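Local coordinates for protein alginate lyase, family PL7 (PDB 4BE3) that cleaves alginate as an exolytic lyase of family PL7, probably by the eliminating action of a poly(beta-D-mannuronate) lyase, at residues Ser112-Glu117 against Ala250-Tyr255; Glu141-Gly146 against Ile243-Ala248. One frame throughout, in Å; residues are numbered along the deposited sequence.

Interaction 1: residues Ser112-Glu117 against Ala250-Tyr255; sequences SDEGHE and AGEIQY. With SRT (S,R meso-tartaric acid), chain C.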
loop_
_atom_site.group_PDB
_atom_site.type_symbol
_atom_site.label_atom_id
_atom_site.label_comp_id
_atom_site.label_asym_id
_atom_site.label_seq_id
_atom_site.Cartn_x
_atom_site.Cartn_y
_atom_site.Cartn_z
ATOM N N SER A 112 -9.582 -5.182 -9.744
ATOM C CA SER A 112 -9.525 -3.703 -9.656
ATOM C C SER A 112 -10.765 -3.306 -8.773
ATOM O O SER A 112 -11.917 -3.837 -8.866
ATOM C CB SER A 112 -9.471 -3.148 -11.139
ATOM O OG SER A 112 -9.959 -1.759 -10.906
ATOM N N ASP A 113 -10.580 -2.247 -7.931
ATOM C CA ASP A 113 -11.655 -1.803 -7.022
ATOM C C ASP A 113 -12.457 -0.669 -7.705
ATOM O O ASP A 113 -13.423 -0.163 -7.107
ATOM C CB ASP A 113 -11.035 -1.271 -5.707
ATOM C CG ASP A 113 -12.127 -1.006 -4.659
ATOM O OD1 ASP A 113 -12.957 -1.914 -4.469
ATOM O OD2 ASP A 113 -12.141 0.090 -4.066
ATOM N N GLU A 114 -12.061 -0.175 -8.876
ATOM C CA GLU A 114 -12.812 0.973 -9.466
ATOM C C GLU A 114 -12.842 0.862 -10.930
ATOM O O GLU A 114 -12.299 -0.131 -11.505
ATOM C CB GLU A 114 -12.089 2.320 -9.119
ATOM C CG GLU A 114 -10.583 2.279 -9.426
ATOM C CD GLU A 114 -9.789 3.506 -8.850
ATOM O OE1 GLU A 114 -10.454 4.442 -8.261
ATOM O OE2 GLU A 114 -8.529 3.596 -9.055
ATOM N N GLY A 115 -13.389 1.897 -11.564
ATOM C CA GLY A 115 -13.424 1.871 -13.051
ATOM C C GLY A 115 -14.248 0.656 -13.478
ATOM O O GLY A 115 -15.336 0.408 -12.951
ATOM N N HIS A 116 -13.725 -0.076 -14.447
ATOM C CA HIS A 116 -14.414 -1.272 -14.929
ATOM C C HIS A 116 -14.424 -2.430 -13.974
ATOM O O HIS A 116 -15.180 -3.358 -14.178
ATOM C CB HIS A 116 -13.729 -1.698 -16.220
ATOM C CG HIS A 116 -13.973 -0.784 -17.380
ATOM N ND1 HIS A 116 -15.163 -0.126 -17.590
ATOM C CD2 HIS A 116 -13.121 -0.436 -18.425
ATOM C CE1 HIS A 116 -15.089 0.540 -18.754
ATOM N NE2 HIS A 116 -13.838 0.358 -19.280
ATOM N N GLU A 117 -13.599 -2.365 -12.893
ATOM C CA GLU A 117 -13.549 -3.461 -11.915
ATOM C C GLU A 117 -13.139 -4.785 -12.647
ATOM O O GLU A 117 -13.629 -5.851 -12.279
ATOM C CB GLU A 117 -14.814 -3.659 -11.060
ATOM C CG GLU A 117 -15.093 -2.309 -10.351
ATOM C CD GLU A 117 -16.357 -2.273 -9.509
ATOM O OE1 GLU A 117 -16.638 -3.165 -8.746
ATOM O OE2 GLU A 117 -17.091 -1.276 -9.645
ATOM N N ALA A 250 -2.412 1.341 -15.138
ATOM C CA ALA A 250 -1.641 2.467 -14.384
ATOM C C ALA A 250 -2.589 3.288 -13.492
ATOM O O ALA A 250 -3.680 3.704 -13.959
ATOM C CB ALA A 250 -0.968 3.344 -15.392
ATOM N N GLY A 251 -2.268 3.384 -12.176
ATOM C CA GLY A 251 -2.982 4.259 -11.276
ATOM C C GLY A 251 -4.350 3.748 -10.862
ATOM O O GLY A 251 -5.127 4.421 -10.184
ATOM N N GLU A 252 -4.699 2.551 -11.296
ATOM C CA GLU A 252 -6.037 2.005 -10.952
ATOM C C GLU A 252 -5.947 1.197 -9.673
ATOM O O GLU A 252 -5.133 0.177 -9.537
ATOM C CB GLU A 252 -6.633 1.099 -12.116
ATOM C CG GLU A 252 -8.163 1.180 -11.953
ATOM C CD GLU A 252 -8.847 0.673 -13.150
ATOM O OE1 GLU A 252 -8.981 -0.627 -13.210
ATOM O OE2 GLU A 252 -9.177 1.483 -14.049
ATOM N N ILE A 253 -6.815 1.526 -8.709
ATOM C CA ILE A 253 -6.663 0.850 -7.406
ATOM C C ILE A 253 -7.113 -0.613 -7.482
ATOM O O ILE A 253 -8.144 -0.913 -8.065
ATOM C CB ILE A 253 -7.503 1.546 -6.355
ATOM C CG1 ILE A 253 -6.819 2.997 -6.092
ATOM C CG2 ILE A 253 -7.536 0.818 -5.006
ATOM C CD1 ILE A 253 -7.805 4.003 -5.432
ATOM N N GLN A 254 -6.308 -1.481 -6.883
ATOM C CA GLN A 254 -6.646 -2.947 -6.871
ATOM C C GLN A 254 -6.210 -3.660 -5.675
ATOM O O GLN A 254 -5.697 -3.014 -4.712
ATOM C CB GLN A 254 -5.980 -3.577 -7.944
ATOM C CG GLN A 254 -4.587 -3.376 -8.054
ATOM C CD GLN A 254 -4.540 -3.273 -9.582
ATOM O OE1 GLN A 254 -5.546 -2.754 -10.366
ATOM N NE2 GLN A 254 -3.525 -3.935 -10.058
ATOM N N TYR A 255 -6.567 -4.957 -5.589
ATOM C CA TYR A 255 -6.213 -5.692 -4.431
ATOM C C TYR A 255 -6.169 -7.180 -4.743
ATOM O O TYR A 255 -6.738 -7.597 -5.792
ATOM C CB TYR A 255 -7.190 -5.446 -3.261
ATOM C CG TYR A 255 -8.645 -5.705 -3.604
ATOM C CD1 TYR A 255 -9.434 -4.672 -4.101
ATOM C CD2 TYR A 255 -9.250 -6.973 -3.360
ATOM C CE1 TYR A 255 -10.802 -4.879 -4.344
ATOM C CE2 TYR A 255 -10.593 -7.191 -3.620
ATOM C CZ TYR A 255 -11.360 -6.145 -4.132
ATOM O OH TYR A 255 -12.697 -6.313 -4.402
HETATM O O1 SRT C . -15.896 -8.770 -7.322
HETATM O O11 SRT C . -13.927 -9.683 -6.545
HETATM C C1 SRT C . -15.028 -9.104 -6.468
HETATM C C2 SRT C . -15.247 -8.960 -5.001
HETATM O O2 SRT C . -14.182 -8.408 -4.196
HETATM C C3 SRT C . -16.632 -9.230 -4.472
HETATM O O3 SRT C . -16.345 -10.561 -4.385
HETATM C C4 SRT C . -17.066 -8.576 -3.237
HETATM O O4 SRT C . -17.142 -9.186 -2.177
HETATM O O41 SRT C . -17.215 -7.356 -3.213
HETATM O O HOH W 1 -14.100 -4.204 -5.127
HETATM O O HOH W 2 -11.194 0.731 -15.474
#
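Glu114 and Glu252 pass alongside one another, running opposite ways, just beyond the ends of strands 104-112 and 254-258, neighbours in the antiparallel sheet that carries the tartrate pocket of this concanavalin-clan beta-sandwich (jelly roll). Their aliphatic parts touch, CG of Glu114 lying 3.7 Å from CG of Glu252, while the carboxylate planes stand 78° apart. Glu114, with CG set between its backbone N and carbonyl carbon (chi1 49°), sends an extended chain across Ile253 at about a right angle; its OE2 takes the Ile253 N-H at 2.7 Å, on the anti side and well out of the carboxylate plane. Glu252 OE1, on its side, lies 2.7 Å from Ser112 OG, whose hydroxyl also has Glu114 O within reach, and a water links Glu252 OE2 to His116 N. Ser112 and Gln254 form an antiparallel non-hydrogen-bonded pair, followed by a nearly straight bond from Asp113 N to Ile253 O (2.8 Å). Asp113 meets the Tyr255 ring at its edge, the carboxylate turned 65° from the ring plane. His73 stacks on that ring. One water joins Asp113 OD1 to Tyr255 OH, and this hydroxyl also shares a 2.6 Å hydrogen bond with tartrate O2.

Interaction 2: residues Glu141-Gly146 against Ile243-Ala248; sequences EINTKG and IERENA
The Arg245 guanidinium lies almost parallel to the Asn143 side-chain amide, their planes 5° apart, with one amide end 3.5 Å above one face and offset toward its rim. At the edge, Thr144 O sits in the guanidinium plane and accepts from Arg245 NH1 at 2.9 Å, although the donor stands above the carbonyl plane and the bond is bent to 137°. Bends at chi2 and chi3 curl the Arg245 chain back over Asn143 O, which also takes the Arg245 N-H at 3.1 Å. An alanine at this position is likely to leave Thr144 O without its guanidinium donor and the Asn143 amide without its stacking partner. Two loops of the beta-sandwich meet here, one following strand 133-141 and the other preceding strand 254-258, in a lone backbone bridge of Thr144 with Glu244, made by the Arg245 N to Asn143 O bond and by Lys145 N donating to Ile243 O at 2.8 Å. Glu244 passes Ile142 head to tail, CB against CB at 3.8 Å, and its extended chain carries OE2 to Asn143 N. That oxygen also receives the hydroxyl of Tyr140, while OE1 pairs with Ser219 OG. Farther out, Lys145 CD rests beside Ile243 CD1 at 3.8 Å.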
loop_
_atom_site.group_PDB
_atom_site.type_symbol
_atom_site.label_atom_id
_atom_site.label_comp_id
_atom_site.label_asym_id
_atom_site.label_seq_id
_atom_site.Cartn_x
_atom_site.Cartn_y
_atom_site.Cartn_z
ATOM N N GLU A 141 -7.180 -9.667 -18.087
ATOM C CA GLU A 141 -8.336 -9.076 -18.744
ATOM C C GLU A 141 -7.996 -7.646 -19.124
ATOM O O GLU A 141 -7.360 -6.891 -18.304
ATOM C CB GLU A 141 -9.440 -9.108 -17.713
ATOM C CG GLU A 141 -10.694 -8.379 -18.278
ATOM C CD GLU A 141 -11.855 -8.619 -17.316
ATOM O OE1 GLU A 141 -11.731 -8.601 -16.033
ATOM O OE2 GLU A 141 -12.983 -8.824 -17.865
ATOM N N ILE A 142 -8.332 -7.194 -20.352
ATOM C CA ILE A 142 -7.947 -5.828 -20.710
ATOM C C ILE A 142 -8.707 -4.807 -19.895
ATOM O O ILE A 142 -9.837 -4.991 -19.501
ATOM C CB ILE A 142 -8.127 -5.559 -22.251
ATOM C CG1 ILE A 142 -9.540 -5.970 -22.677
ATOM C CG2 ILE A 142 -7.067 -6.329 -23.073
ATOM C CD1 ILE A 142 -9.953 -5.267 -24.047
ATOM N N ASN A 143 -8.010 -3.680 -19.587
ATOM C CA ASN A 143 -8.757 -2.576 -19.016
ATOM C C ASN A 143 -9.357 -1.726 -20.162
ATOM O O ASN A 143 -8.702 -0.810 -20.675
ATOM C CB ASN A 143 -7.764 -1.724 -18.184
ATOM C CG ASN A 143 -8.525 -0.771 -17.221
ATOM O OD1 ASN A 143 -7.925 0.090 -16.516
ATOM N ND2 ASN A 143 -9.791 -0.982 -17.114
ATOM N N THR A 144 -10.530 -2.174 -20.622
ATOM C CA THR A 144 -11.072 -1.775 -21.926
ATOM C C THR A 144 -11.131 -0.250 -22.058
ATOM O O THR A 144 -11.521 0.422 -21.108
ATOM C CB THR A 144 -12.522 -2.278 -21.992
ATOM O OG1 THR A 144 -12.546 -3.627 -21.500
ATOM C CG2 THR A 144 -13.063 -2.300 -23.502
ATOM N N LYS A 145 -10.699 0.258 -23.194
ATOM C CA LYS A 145 -10.851 1.724 -23.502
ATOM C C LYS A 145 -12.286 1.857 -23.844
ATOM O O LYS A 145 -12.751 1.235 -24.746
ATOM C CB LYS A 145 -9.911 2.081 -24.652
ATOM C CG LYS A 145 -9.863 3.593 -24.997
ATOM C CD LYS A 145 -9.144 3.659 -26.341
ATOM C CE LYS A 145 -9.466 4.950 -27.088
ATOM N NZ LYS A 145 -8.799 6.050 -26.333
ATOM N N GLY A 146 -13.045 2.682 -23.128
ATOM C CA GLY A 146 -14.479 2.787 -23.497
ATOM C C GLY A 146 -15.361 1.697 -22.885
ATOM O O GLY A 146 -15.130 1.285 -21.790
ATOM N N ILE A 243 -10.525 -2.860 -27.416
ATOM C CA ILE A 243 -9.139 -2.488 -27.317
ATOM C C ILE A 243 -8.908 -1.966 -25.882
ATOM O O ILE A 243 -9.862 -1.545 -25.166
ATOM C CB ILE A 243 -8.716 -1.506 -28.427
ATOM C CG1 ILE A 243 -9.568 -0.216 -28.366
ATOM C CG2 ILE A 243 -8.762 -2.268 -29.794
ATOM C CD1 ILE A 243 -8.907 0.968 -28.990
ATOM N N GLU A 244 -7.641 -1.942 -25.497
ATOM C CA GLU A 244 -7.309 -1.567 -24.109
ATOM C C GLU A 244 -6.770 -0.154 -24.055
ATOM O O GLU A 244 -6.087 0.337 -24.992
ATOM C CB GLU A 244 -6.238 -2.561 -23.573
ATOM C CG GLU A 244 -5.847 -2.222 -22.113
ATOM C CD GLU A 244 -5.033 -3.365 -21.500
ATOM O OE1 GLU A 244 -4.139 -3.851 -22.220
ATOM O OE2 GLU A 244 -5.235 -3.683 -20.290
ATOM N N ARG A 245 -7.080 0.553 -22.989
ATOM C CA ARG A 245 -6.456 1.910 -22.837
ATOM C C ARG A 245 -4.948 1.810 -22.831
ATOM O O ARG A 245 -4.371 0.820 -22.332
ATOM C CB ARG A 245 -6.709 2.471 -21.539
ATOM C CG ARG A 245 -8.030 2.307 -21.056
ATOM C CD ARG A 245 -7.596 1.949 -19.685
ATOM N NE ARG A 245 -8.317 2.718 -18.770
ATOM C CZ ARG A 245 -9.636 2.812 -18.519
ATOM N NH1 ARG A 245 -10.606 2.161 -19.032
ATOM N NH2 ARG A 245 -9.956 3.662 -17.599
ATOM N N GLU A 246 -4.320 2.909 -23.246
ATOM C CA GLU A 246 -2.915 2.889 -23.563
ATOM C C GLU A 246 -2.117 2.570 -22.296
ATOM O O GLU A 246 -1.062 1.927 -22.349
ATOM C CB GLU A 246 -2.508 4.303 -24.127
ATOM C CG GLU A 246 -0.981 4.434 -24.222
ATOM C CD GLU A 246 -0.583 5.812 -24.798
ATOM O OE1 GLU A 246 -1.473 6.653 -25.025
ATOM O OE2 GLU A 246 0.613 6.029 -25.024
ATOM N N ASN A 247 -2.624 3.034 -21.171
ATOM C CA ASN A 247 -1.838 2.859 -19.917
ATOM C C ASN A 247 -2.359 1.753 -19.048
ATOM O O ASN A 247 -2.027 1.659 -17.817
ATOM C CB ASN A 247 -1.785 4.131 -19.104
ATOM C CG ASN A 247 -1.059 5.269 -19.879
ATOM O OD1 ASN A 247 -1.563 6.374 -19.889
ATOM N ND2 ASN A 247 0.082 4.971 -20.572
ATOM N N ALA A 248 -3.148 0.863 -19.693
ATOM C CA ALA A 248 -3.637 -0.341 -19.006
ATOM C C ALA A 248 -4.160 -0.024 -17.590
ATOM O O ALA A 248 -5.186 0.658 -17.423
ATOM C CB ALA A 248 -2.547 -1.459 -18.968
HETATM O O HOH W 3 -12.771 -0.865 -26.850
#

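How the interactions relate
The centres of the two contacts are about 12 Å apart, on the same side of the chain's centre. In sequence, both segments of interaction 2 fall between the two segments of interaction 1: 112-117, 141-146, 243-248 and 250-255 follow in that order. Both first segments leave strands of the same antiparallel sheet, 104-112 and 133-141, with 121-126 paired between them; the second segments belong to one run of chain leading into strand 254-258. The contacts also touch directly, His116 making a weak hydrogen bond from NE2 to Thr144 O and Glu252 packing on Asn143. That run is thus held successively against the two loops that follow strands 133-141 and 104-112 as it enters strand 254-258, which contributes Tyr255 and Lys257 to the tartrate pocket.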